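Local coordinates for fibroblast growth factor 18 (Homo sapiens, PDB 4CJM), which acts as a secreted, receptor-binding growth factor that regulates cell proliferation, differentiation and migration and is required for normal ossification and bone development, at residues Leu37-Asp42 / Val48-Lys53; Phe57-Cys60 / Lys66-Gly69; Lys83-Glu86 / Thr90-Met93; Pro114-Arg117 / Asp122-Phe125; Lys15-Leu20 / Trp100-Thr105. All coordinates share one frame; numbering follows the deposited sequence.

How the contacts relate
The five contacts come from one beta-trefoil domain, the compact fold of fibroblast growth factors. Contacts 1, 2 and 3 are successive beta hairpins along the chain, and contact 4 follows them in the loop region before strand 125-128. Contact 5 joins residues 15-20 to 100-105, so contacts 1 to 3 lie inside the long loop that it closes. Strands 47-52 and 80-84 are neighbours in one antiparallel sheet, which links contacts 1 and 3, whose centres are about 16 Å apart. Contacts 1 and 4 lie on opposite sides of the chain's centre, with their centres about 19 Å apart, whereas contact 5 is nearer the middle and touches all the others, tying early and late parts of the chain together.

Contact 1: residues Leu37-Asp42 / Val48-Lys53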
# COMPACT_ATOMS: atom_id res chain seq x y z
N LEU A 37 -1.14 5.92 7.98
CA LEU A 37 -1.20 6.30 6.56
C LEU A 37 -2.28 7.31 6.28
O LEU A 37 -3.44 7.12 6.65
CB LEU A 37 -1.45 5.06 5.71
CG LEU A 37 -0.55 3.86 6.00
CD1 LEU A 37 -0.88 2.73 5.05
CD2 LEU A 37 0.91 4.20 5.88
N LEU A 38 -1.89 8.44 5.68
CA LEU A 38 -2.87 9.39 5.16
C LEU A 38 -3.20 8.94 3.74
O LEU A 38 -2.31 8.84 2.90
CB LEU A 38 -2.32 10.81 5.20
CG LEU A 38 -2.15 11.37 6.62
CD1 LEU A 38 -1.19 12.56 6.63
CD2 LEU A 38 -3.49 11.78 7.23
N VAL A 39 -4.47 8.66 3.50
CA VAL A 39 -4.91 8.13 2.24
C VAL A 39 -5.87 9.10 1.58
O VAL A 39 -6.87 9.53 2.17
CB VAL A 39 -5.61 6.79 2.40
CG1 VAL A 39 -6.02 6.25 1.04
CG2 VAL A 39 -4.68 5.81 3.09
N GLU A 40 -5.55 9.46 0.35
CA GLU A 40 -6.30 10.44 -0.39
C GLU A 40 -7.12 9.66 -1.41
O GLU A 40 -6.56 8.84 -2.11
CB GLU A 40 -5.31 11.37 -1.09
CG GLU A 40 -5.94 12.63 -1.64
CD GLU A 40 -4.88 13.65 -2.04
OE1 GLU A 40 -3.68 13.28 -2.11
OE2 GLU A 40 -5.26 14.82 -2.27
N THR A 41 -8.43 9.89 -1.47
CA THR A 41 -9.29 9.14 -2.38
C THR A 41 -9.96 10.12 -3.34
O THR A 41 -10.61 11.04 -2.90
CB THR A 41 -10.36 8.33 -1.61
OG1 THR A 41 -9.73 7.54 -0.59
CG2 THR A 41 -11.12 7.39 -2.54
N ASP A 42 -9.78 9.95 -4.65
CA ASP A 42 -10.38 10.95 -5.61
C ASP A 42 -11.92 10.91 -5.58
O ASP A 42 -12.50 10.01 -4.97
CB ASP A 42 -9.79 10.91 -7.04
CG ASP A 42 -10.09 9.63 -7.83
OD1 ASP A 42 -11.18 9.07 -7.76
OD2 ASP A 42 -9.19 9.21 -8.59
N VAL A 48 -6.31 6.04 -5.25
CA VAL A 48 -5.80 6.48 -3.96
C VAL A 48 -4.33 6.84 -4.04
O VAL A 48 -3.58 6.25 -4.81
CB VAL A 48 -5.99 5.41 -2.85
CG1 VAL A 48 -7.46 5.09 -2.66
CG2 VAL A 48 -5.20 4.15 -3.13
N ARG A 49 -3.94 7.79 -3.21
CA ARG A 49 -2.55 8.03 -2.90
C ARG A 49 -2.37 7.71 -1.44
O ARG A 49 -3.19 8.09 -0.61
CB ARG A 49 -2.15 9.47 -3.18
CG ARG A 49 -1.37 9.63 -4.48
CD ARG A 49 -0.82 11.06 -4.74
NE ARG A 49 -0.74 11.35 -6.18
CZ ARG A 49 -1.73 11.71 -7.01
NH1 ARG A 49 -2.98 11.83 -6.57
NH2 ARG A 49 -1.46 11.95 -8.29
N ILE A 50 -1.27 7.04 -1.12
CA ILE A 50 -0.98 6.65 0.24
C ILE A 50 0.31 7.29 0.73
O ILE A 50 1.39 7.09 0.16
CB ILE A 50 -0.88 5.13 0.32
CG1 ILE A 50 -2.19 4.52 -0.17
CG2 ILE A 50 -0.62 4.69 1.76
CD1 ILE A 50 -2.13 3.03 -0.31
N LYS A 51 0.19 8.07 1.80
CA LYS A 51 1.28 8.87 2.35
C LYS A 51 1.50 8.47 3.79
O LYS A 51 0.57 8.41 4.58
CB LYS A 51 0.89 10.33 2.29
CG LYS A 51 1.99 11.29 2.67
CD LYS A 51 1.41 12.70 2.75
CE LYS A 51 2.42 13.76 2.37
NZ LYS A 51 1.76 15.09 2.47
N GLY A 52 2.74 8.16 4.14
CA GLY A 52 3.09 7.89 5.53
C GLY A 52 3.02 9.19 6.29
O GLY A 52 3.68 10.16 5.91
N LYS A 53 2.25 9.22 7.36
CA LYS A 53 2.07 10.46 8.12
C LYS A 53 3.35 10.99 8.77
O LYS A 53 3.62 12.16 8.74
CB LYS A 53 1.02 10.26 9.19
CG LYS A 53 0.62 11.55 9.86
CD LYS A 53 -0.27 11.30 11.05
CE LYS A 53 -0.42 12.59 11.83
NZ LYS A 53 -1.19 12.37 13.08
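The carbonyl oxygen of Lys51 is approached by two groups of the facing strand: Leu38 N donates to it at 2.7 Å, and the CA of Leu37 adds a weaker C-H...O contact. In return Lys51 N donates to Leu38 O at 2.8 Å. Two residues further on, Glu40 and Arg49 form a second reciprocal pair, in which Glu40 N reaches Arg49 O at 2.9 Å with an almost straight N-H...O angle of 170°. Strands 37-41 and 47-52 are thus the arms of an antiparallel beta hairpin within the beta-trefoil. Branched apolar residues suit the buried face of this hairpin. Here Leu37 CD1 packs against Ile50 CG2 at 3.8 Å, the two side chains crossing obliquely. Val39 holds CG1 anti to its backbone N (chi1 -178°), which brings that methyl to 4.0 Å from Val48 CB. The other face carries longer chains suited to solvent, and Leu38 CD1 rests on the aliphatic CG of Lys53 at 3.8 Å. Glu40 OE1 stays 4.7 Å from Arg49 NH1, too far for a direct ion pair. Arg49 NE instead bonds to Gly73 O, and Lys51 NZ forms a salt bridge with Glu56.

Contact 2: residues Phe57-Cys60 / Lys66-Gly69; sequences FYLC and KLVG
Leu67 leans on Cys60 across the hairpin of strands 58-61 and 67-70, and its side chain can be traced outward from there. Leu67 CB sits 4.1 Å from Cys60 O. Beyond it CG, set anti to the carbonyl carbon (chi1 -63°), splits the chain into two methyls. Leu67 CD2 stays beside the same oxygen and lies 4.3 Å from Leu59 CD1, a purely apolar meeting. CD1 takes the other branch into the core, where it touches Phe104 and Val102. Leucine suits this place because its forked end serves both the hairpin and the interior.

At the other end, Phe57 lays CD2 of its ring 3.6 Å from the backbone C of Gly69, and the absence of a side chain there lets the ring come close to the main chain. Between these apolar ends, Cys60 N donates to Val68 O at 2.8 Å and Val68 N returns a bond to Cys60 O. Cys60 SG is joined to Cys78 SG in a disulfide. The chemistry is therefore of two kinds: the paired hydrogen bonds fix the backbone of Cys60, and the covalent link from its sulfur fastens this hairpin to the chain leading into strand 80-84.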
# COMPACT_ATOMS: atom_id res chain seq x y z
N PHE A 57 6.34 10.59 3.14
CA PHE A 57 6.71 9.95 1.87
C PHE A 57 5.51 9.19 1.33
O PHE A 57 4.77 8.58 2.10
CB PHE A 57 7.86 8.97 2.07
CG PHE A 57 9.23 9.61 2.04
CD1 PHE A 57 9.45 10.84 2.62
CD2 PHE A 57 10.30 8.95 1.44
CE1 PHE A 57 10.72 11.41 2.59
CE2 PHE A 57 11.56 9.50 1.42
CZ PHE A 57 11.76 10.74 1.99
N TYR A 58 5.32 9.26 0.01
CA TYR A 58 4.25 8.54 -0.64
C TYR A 58 4.73 7.16 -0.95
O TYR A 58 5.88 6.96 -1.36
CB TYR A 58 3.82 9.24 -1.92
CG TYR A 58 3.10 10.55 -1.69
CD1 TYR A 58 3.81 11.72 -1.48
CD2 TYR A 58 1.71 10.61 -1.69
CE1 TYR A 58 3.15 12.91 -1.27
CE2 TYR A 58 1.04 11.80 -1.48
CZ TYR A 58 1.75 12.94 -1.26
OH TYR A 58 1.08 14.13 -1.05
N LEU A 59 3.82 6.20 -0.80
CA LEU A 59 4.03 4.84 -1.27
C LEU A 59 3.87 4.81 -2.79
O LEU A 59 2.83 5.23 -3.31
CB LEU A 59 3.01 3.91 -0.64
CG LEU A 59 2.99 2.48 -1.18
CD1 LEU A 59 4.28 1.77 -0.81
CD2 LEU A 59 1.81 1.72 -0.61
N CYS A 60 4.90 4.32 -3.48
CA CYS A 60 4.91 4.27 -4.93
C CYS A 60 5.50 2.96 -5.43
O CYS A 60 6.23 2.28 -4.70
CB CYS A 60 5.72 5.44 -5.50
SG CYS A 60 5.32 7.03 -4.73
N LYS A 66 9.13 -2.40 -7.90
CA LYS A 66 9.52 -2.31 -6.50
C LYS A 66 8.72 -1.23 -5.77
O LYS A 66 8.57 -0.12 -6.26
CB LYS A 66 11.00 -1.99 -6.40
CG LYS A 66 11.56 -2.07 -4.99
CD LYS A 66 13.09 -2.03 -4.97
CE LYS A 66 13.62 -1.97 -3.53
NZ LYS A 66 14.98 -1.34 -3.45
N LEU A 67 8.22 -1.57 -4.59
CA LEU A 67 7.59 -0.57 -3.72
C LEU A 67 8.66 0.29 -3.09
O LEU A 67 9.66 -0.21 -2.59
CB LEU A 67 6.82 -1.23 -2.61
CG LEU A 67 5.65 -2.09 -3.04
CD1 LEU A 67 5.06 -2.70 -1.79
CD2 LEU A 67 4.60 -1.30 -3.79
N VAL A 68 8.44 1.60 -3.11
CA VAL A 68 9.44 2.53 -2.66
C VAL A 68 8.70 3.76 -2.13
O VAL A 68 7.58 4.06 -2.57
CB VAL A 68 10.44 2.75 -3.85
CG1 VAL A 68 9.81 3.47 -5.04
CG2 VAL A 68 11.71 3.45 -3.42
N GLY A 69 9.26 4.41 -1.11
CA GLY A 69 8.70 5.65 -0.59
C GLY A 69 9.37 6.81 -1.29
O GLY A 69 10.58 6.78 -1.53

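Contact 3: residues Lys83-Glu86 / Thr90-Met93; sequences KVLE and TALM
Ala91 and Lys83 form the tight part of this contact through their backbones. Lys83 N donates to Ala91 O at 3.0 Å, with an N-H...O angle of 177°. Ala91 N answers with a 2.8 Å bond to Lys83 O. That same Lys83 O also receives the CA-H of Thr90. Alanine fits its buried position well: the single methyl, Ala91 CB, meets Leu85 CD1 at 4.1 Å, and Leu85 in turn packs on His124 and Glu118.

The rest of the contact is looser. Lys83 sends a chain bent at chi2 (133°) and chi4 across that of Met93, so that Lys83 CE lies 4.1 Å from Met93 SD. The amino group of Lys83 has its own partner in a salt bridge with Glu118. On the other face, with Thr90, Val84 is exposed, and Val84 CG2 comes no nearer than 4.3 Å to Thr90 OG1. The three residues between the segments include Asn88, a predicted N-glycosylation site that carries no sugar here. Two antiparallel strands that follow one another through a short connection make a beta hairpin, here strands 80-84 and 90-94 of the beta-trefoil.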
# COMPACT_ATOMS: atom_id res chain seq x y z
N LYS A 83 -9.48 -1.88 -4.72
CA LYS A 83 -10.53 -2.85 -4.95
C LYS A 83 -10.87 -3.59 -3.67
O LYS A 83 -9.99 -4.23 -3.07
CB LYS A 83 -10.03 -3.89 -5.94
CG LYS A 83 -9.87 -3.42 -7.37
CD LYS A 83 -8.53 -3.87 -7.95
CE LYS A 83 -8.40 -3.49 -9.42
NZ LYS A 83 -8.68 -4.64 -10.33
N VAL A 84 -12.13 -3.54 -3.27
CA VAL A 84 -12.61 -4.44 -2.23
C VAL A 84 -13.01 -5.76 -2.88
O VAL A 84 -13.92 -5.81 -3.68
CB VAL A 84 -13.75 -3.80 -1.39
CG1 VAL A 84 -15.09 -3.78 -2.13
CG2 VAL A 84 -13.89 -4.52 -0.06
N LEU A 85 -12.30 -6.82 -2.53
CA LEU A 85 -12.48 -8.11 -3.20
C LEU A 85 -13.70 -8.83 -2.67
O LEU A 85 -14.28 -8.42 -1.69
CB LEU A 85 -11.23 -8.96 -2.99
CG LEU A 85 -9.93 -8.30 -3.46
CD1 LEU A 85 -8.72 -9.12 -3.04
CD2 LEU A 85 -9.94 -8.10 -4.96
N GLU A 86 -14.10 -9.91 -3.35
CA GLU A 86 -15.25 -10.71 -2.91
C GLU A 86 -14.98 -11.33 -1.55
O GLU A 86 -15.92 -11.58 -0.81
CB GLU A 86 -15.59 -11.82 -3.90
CG GLU A 86 -16.14 -11.33 -5.22
CD GLU A 86 -17.30 -10.35 -5.09
OE1 GLU A 86 -18.44 -10.82 -4.91
OE2 GLU A 86 -17.08 -9.11 -5.16
N THR A 90 -8.98 -5.94 0.91
CA THR A 90 -8.78 -4.87 -0.02
C THR A 90 -7.48 -5.12 -0.73
O THR A 90 -6.51 -5.54 -0.09
CB THR A 90 -8.72 -3.52 0.73
OG1 THR A 90 -10.01 -3.21 1.26
CG2 THR A 90 -8.32 -2.39 -0.21
N ALA A 91 -7.45 -4.90 -2.04
CA ALA A 91 -6.19 -4.92 -2.79
C ALA A 91 -5.90 -3.55 -3.38
O ALA A 91 -6.81 -2.74 -3.61
CB ALA A 91 -6.22 -5.96 -3.90
N LEU A 92 -4.61 -3.33 -3.66
CA LEU A 92 -4.14 -2.08 -4.24
C LEU A 92 -3.33 -2.35 -5.50
O LEU A 92 -2.17 -2.76 -5.44
CB LEU A 92 -3.27 -1.35 -3.20
CG LEU A 92 -4.01 -0.88 -1.93
CD1 LEU A 92 -3.02 -0.41 -0.90
CD2 LEU A 92 -5.03 0.22 -2.22
N MET A 93 -3.95 -2.13 -6.66
CA MET A 93 -3.30 -2.34 -7.95
C MET A 93 -2.68 -1.03 -8.40
O MET A 93 -3.29 0.01 -8.27
CB MET A 93 -4.31 -2.81 -8.99
CG MET A 93 -3.69 -3.15 -10.35
SD MET A 93 -4.89 -3.72 -11.58
CE MET A 93 -5.49 -2.19 -12.26

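Contact 4: residues Pro114-Arg117 / Asp122-Phe125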
# COMPACT_ATOMS: atom_id res chain seq x y z
N PRO A 114 5.44 -7.21 -10.98
CA PRO A 114 5.28 -8.20 -12.04
C PRO A 114 4.99 -9.60 -11.53
O PRO A 114 4.32 -10.36 -12.21
CB PRO A 114 6.65 -8.20 -12.74
CG PRO A 114 7.23 -6.89 -12.45
CD PRO A 114 6.70 -6.47 -11.11
N LYS A 115 5.50 -9.94 -10.36
CA LYS A 115 5.34 -11.29 -9.83
C LYS A 115 4.11 -11.44 -8.96
O LYS A 115 3.98 -12.44 -8.27
CB LYS A 115 6.60 -11.70 -9.07
CG LYS A 115 7.82 -11.77 -9.98
CD LYS A 115 9.05 -12.25 -9.22
CE LYS A 115 8.91 -13.71 -8.80
NZ LYS A 115 10.23 -14.39 -8.70
N THR A 116 3.21 -10.46 -8.98
CA THR A 116 1.97 -10.51 -8.20
C THR A 116 0.75 -10.71 -9.06
O THR A 116 0.79 -10.53 -10.29
CB THR A 116 1.72 -9.20 -7.42
OG1 THR A 116 1.57 -8.09 -8.33
CG2 THR A 116 2.84 -8.94 -6.43
N ARG A 117 -0.35 -11.04 -8.38
CA ARG A 117 -1.67 -11.10 -8.99
C ARG A 117 -2.74 -11.00 -7.90
O ARG A 117 -2.46 -11.29 -6.75
CB ARG A 117 -1.84 -12.37 -9.83
CG ARG A 117 -1.50 -13.63 -9.07
CD ARG A 117 -1.35 -14.81 -9.99
NE ARG A 117 -2.64 -15.21 -10.55
CZ ARG A 117 -2.78 -16.20 -11.43
NH1 ARG A 117 -1.72 -16.87 -11.86
NH2 ARG A 117 -3.99 -16.53 -11.88
N ASP A 122 -0.73 -12.49 -0.49
CA ASP A 122 0.29 -11.47 -0.33
C ASP A 122 -0.25 -10.07 -0.61
O ASP A 122 0.29 -9.12 -0.08
CB ASP A 122 1.50 -11.76 -1.25
CG ASP A 122 2.29 -13.00 -0.82
OD1 ASP A 122 1.77 -13.79 -0.00
OD2 ASP A 122 3.42 -13.22 -1.30
N VAL A 123 -1.26 -9.93 -1.45
CA VAL A 123 -1.72 -8.62 -1.88
C VAL A 123 -3.01 -8.21 -1.19
O VAL A 123 -3.65 -7.23 -1.59
CB VAL A 123 -1.85 -8.52 -3.44
CG1 VAL A 123 -0.62 -9.10 -4.12
CG2 VAL A 123 -3.09 -9.23 -3.99
N HIS A 124 -3.40 -8.94 -0.16
CA HIS A 124 -4.64 -8.67 0.54
C HIS A 124 -4.42 -7.91 1.84
O HIS A 124 -3.46 -8.16 2.56
CB HIS A 124 -5.36 -9.98 0.83
CG HIS A 124 -5.73 -10.72 -0.41
ND1 HIS A 124 -6.01 -12.07 -0.41
CD2 HIS A 124 -5.84 -10.31 -1.70
CE1 HIS A 124 -6.30 -12.45 -1.64
NE2 HIS A 124 -6.20 -11.40 -2.43
N PHE A 125 -5.32 -6.98 2.10
CA PHE A 125 -5.20 -6.12 3.25
C PHE A 125 -6.54 -5.89 3.93
O PHE A 125 -7.58 -5.92 3.29
CB PHE A 125 -4.57 -4.78 2.83
CG PHE A 125 -3.20 -4.91 2.24
CD1 PHE A 125 -2.08 -4.96 3.07
CD2 PHE A 125 -3.03 -5.06 0.87
CE1 PHE A 125 -0.82 -5.11 2.53
CE2 PHE A 125 -1.77 -5.23 0.32
CZ PHE A 125 -0.66 -5.24 1.14
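Val123 sets CG1 over Thr116 and turns both methyls to the carbonyl oxygen of Arg117. The two segments lie in the long loop region between strands 90-94 and 125-128 of the beta-trefoil, and they meet without pairing as strands: the closest alpha carbons, those of Arg117 and Val123, are 7.5 Å apart. The contact therefore rests on the Val123 side chain, packed against the Thr116 side chain and the backbone carbonyl of Arg117. Val123 CG1 sits 4.0 Å from Thr116 CB and also reaches the methyl CG2 of that residue, the two short branched chains meeting at a slant. Threonine suits the place because it has two different branches. Its methyl lies anti to the carbonyl carbon and takes part in the apolar overlap, while OG1 is tucked between the backbone N and the carbonyl carbon (chi1 61°). There the hydroxyl bonds to Gly113 O and to Tyr101 N, so this buried polar atom is satisfied by the main chain around it.

Valine is equally apt at 123, since a compact apolar side chain can fill a buried corner without bringing in a polar group that would need a partner. Arg117, by contrast, points its CB away from Val123, and its long side chain is exposed. A sulfate ion, probably from the crystallisation liquor, lies about 6 Å from the Thr116 side chain. Its presence is consistent with the heparin-binding surface that this part of the fold forms in fibroblast growth factors. Val123 CG2 comes to 3.5 Å from Arg117 O, and Val123 CG1 lies 3.9 Å from that same oxygen.

Contact 5: residues Lys15-Leu20 / Trp100-Thr105; sequences KHIQVL and WYVGFT
Ile17 and Phe104 mark the nearest approach of the two backbones, yet their alpha carbons are still 9.0 Å apart. Strand 16-19 and residues 100-105 are thus not paired with each other, and side chains have to span the gap between them. The main chain of each is instead held by other neighbours: Ile17 bonds to Leu8, Val102 to Leu92 and Phe104 to Asp122.

Ile17 does most of the bridging. Its CG1 is anti to the carbonyl carbon, and chi2 of -179° then stretches the chain out so that CD1 points on towards the other segment. Along this arm, Ile17 CG1 lies 3.7 Å from Phe104 CE1 and 4.0 Å from CZ of that ring. The terminal methyl, Ile17 CD1, touches CE1 of Phe104 at 3.8 Å, so two successive carbons of the isoleucine lie against one corner of the ring. The two side chains meet at about a right angle.

This packing belongs to the hydrophobic interior of the beta-trefoil, in which residues far apart in sequence converge near the centre of the domain. Seventy-nine residues lie between the segments, and the extended isoleucine and the phenylalanine ring are long enough to meet across the gap between their alpha carbons. Phe125 is a further shared neighbour, touching both Ile17 and Val102, while Ile24 and Ala26 pack against Phe104.

Gly103, with no side chain, lies between the two residues of its segment that reach Ile17. Val102 adds a lighter touch, Val102 CG1 lying 4.5 Å from Ile17 CD1.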
# COMPACT_ATOMS: atom_id res chain seq x y z
N LYS A 15 1.22 -8.04 10.11
CA LYS A 15 1.55 -6.74 10.68
C LYS A 15 1.12 -5.68 9.68
O LYS A 15 0.54 -6.00 8.63
CB LYS A 15 3.04 -6.63 10.89
CG LYS A 15 3.66 -7.79 11.62
CD LYS A 15 3.59 -7.59 13.11
CE LYS A 15 4.49 -8.64 13.79
NZ LYS A 15 5.79 -8.97 13.09
N HIS A 16 1.39 -4.43 10.01
CA HIS A 16 0.94 -3.32 9.20
C HIS A 16 2.02 -2.73 8.32
O HIS A 16 3.20 -2.77 8.65
CB HIS A 16 0.37 -2.24 10.09
CG HIS A 16 -0.73 -2.73 10.97
ND1 HIS A 16 -0.50 -3.18 12.25
CD2 HIS A 16 -2.05 -2.88 10.73
CE1 HIS A 16 -1.65 -3.57 12.77
NE2 HIS A 16 -2.60 -3.40 11.88
N ILE A 17 1.57 -2.17 7.19
CA ILE A 17 2.43 -1.49 6.25
C ILE A 17 3.07 -0.30 6.93
O ILE A 17 2.38 0.49 7.61
CB ILE A 17 1.64 -0.97 5.03
CG1 ILE A 17 1.07 -2.15 4.22
CG2 ILE A 17 2.52 -0.10 4.15
CD1 ILE A 17 0.30 -1.73 2.98
N GLN A 18 4.38 -0.18 6.74
CA GLN A 18 5.18 0.92 7.24
C GLN A 18 5.82 1.69 6.09
O GLN A 18 6.40 1.07 5.17
CB GLN A 18 6.30 0.39 8.09
CG GLN A 18 5.83 -0.34 9.32
CD GLN A 18 6.97 -1.12 9.94
OE1 GLN A 18 7.50 -2.05 9.33
NE2 GLN A 18 7.31 -0.79 11.17
N VAL A 19 5.69 3.02 6.11
CA VAL A 19 6.48 3.89 5.25
C VAL A 19 7.60 4.41 6.13
O VAL A 19 7.43 5.38 6.88
CB VAL A 19 5.66 5.04 4.66
CG1 VAL A 19 6.53 5.87 3.73
CG2 VAL A 19 4.44 4.52 3.91
N LEU A 20 8.74 3.73 6.03
CA LEU A 20 9.92 4.04 6.83
C LEU A 20 10.75 5.16 6.23
O LEU A 20 11.73 5.59 6.83
CB LEU A 20 10.78 2.78 6.99
CG LEU A 20 10.06 1.59 7.62
CD1 LEU A 20 10.87 0.31 7.49
CD2 LEU A 20 9.72 1.86 9.08
N TRP A 100 -0.31 -5.25 -11.64
CA TRP A 100 0.69 -5.27 -10.56
C TRP A 100 0.09 -4.73 -9.29
O TRP A 100 -0.60 -3.72 -9.30
CB TRP A 100 1.90 -4.41 -10.88
CG TRP A 100 2.65 -4.77 -12.11
CD1 TRP A 100 2.32 -5.72 -13.04
CD2 TRP A 100 3.85 -4.14 -12.59
NE1 TRP A 100 3.25 -5.75 -14.05
CE2 TRP A 100 4.20 -4.78 -13.81
CE3 TRP A 100 4.66 -3.11 -12.11
CZ2 TRP A 100 5.33 -4.40 -14.56
CZ3 TRP A 100 5.79 -2.74 -12.87
CH2 TRP A 100 6.11 -3.39 -14.07
N TYR A 101 0.40 -5.39 -8.19
CA TYR A 101 -0.23 -5.10 -6.91
C TYR A 101 0.77 -4.86 -5.78
O TYR A 101 1.87 -5.40 -5.77
CB TYR A 101 -1.12 -6.29 -6.53
CG TYR A 101 -2.33 -6.45 -7.41
CD1 TYR A 101 -2.26 -7.13 -8.65
CD2 TYR A 101 -3.54 -5.91 -7.04
CE1 TYR A 101 -3.39 -7.26 -9.45
CE2 TYR A 101 -4.67 -6.04 -7.83
CZ TYR A 101 -4.59 -6.70 -9.03
OH TYR A 101 -5.75 -6.79 -9.75
N VAL A 102 0.34 -4.06 -4.81
CA VAL A 102 1.05 -3.91 -3.55
C VAL A 102 0.92 -5.22 -2.81
O VAL A 102 -0.21 -5.73 -2.62
CB VAL A 102 0.40 -2.80 -2.71
CG1 VAL A 102 1.05 -2.70 -1.33
CG2 VAL A 102 0.49 -1.45 -3.43
N GLY A 103 2.05 -5.79 -2.38
CA GLY A 103 2.06 -7.07 -1.67
C GLY A 103 3.30 -7.30 -0.81
O GLY A 103 4.31 -6.62 -0.95
N PHE A 104 3.21 -8.27 0.09
CA PHE A 104 4.30 -8.57 1.02
C PHE A 104 4.39 -10.06 1.32
O PHE A 104 3.40 -10.78 1.25
CB PHE A 104 4.08 -7.83 2.35
CG PHE A 104 4.06 -6.35 2.21
CD1 PHE A 104 2.88 -5.68 1.94
CD2 PHE A 104 5.23 -5.63 2.33
CE1 PHE A 104 2.86 -4.29 1.80
CE2 PHE A 104 5.22 -4.25 2.18
CZ PHE A 104 4.03 -3.57 1.92
N THR A 105 5.58 -10.50 1.72
CA THR A 105 5.78 -11.86 2.17
C THR A 105 5.35 -12.01 3.62
O THR A 105 5.01 -11.03 4.29
CB THR A 105 7.26 -12.27 2.07
OG1 THR A 105 8.03 -11.52 3.01
CG2 THR A 105 7.80 -12.04 0.66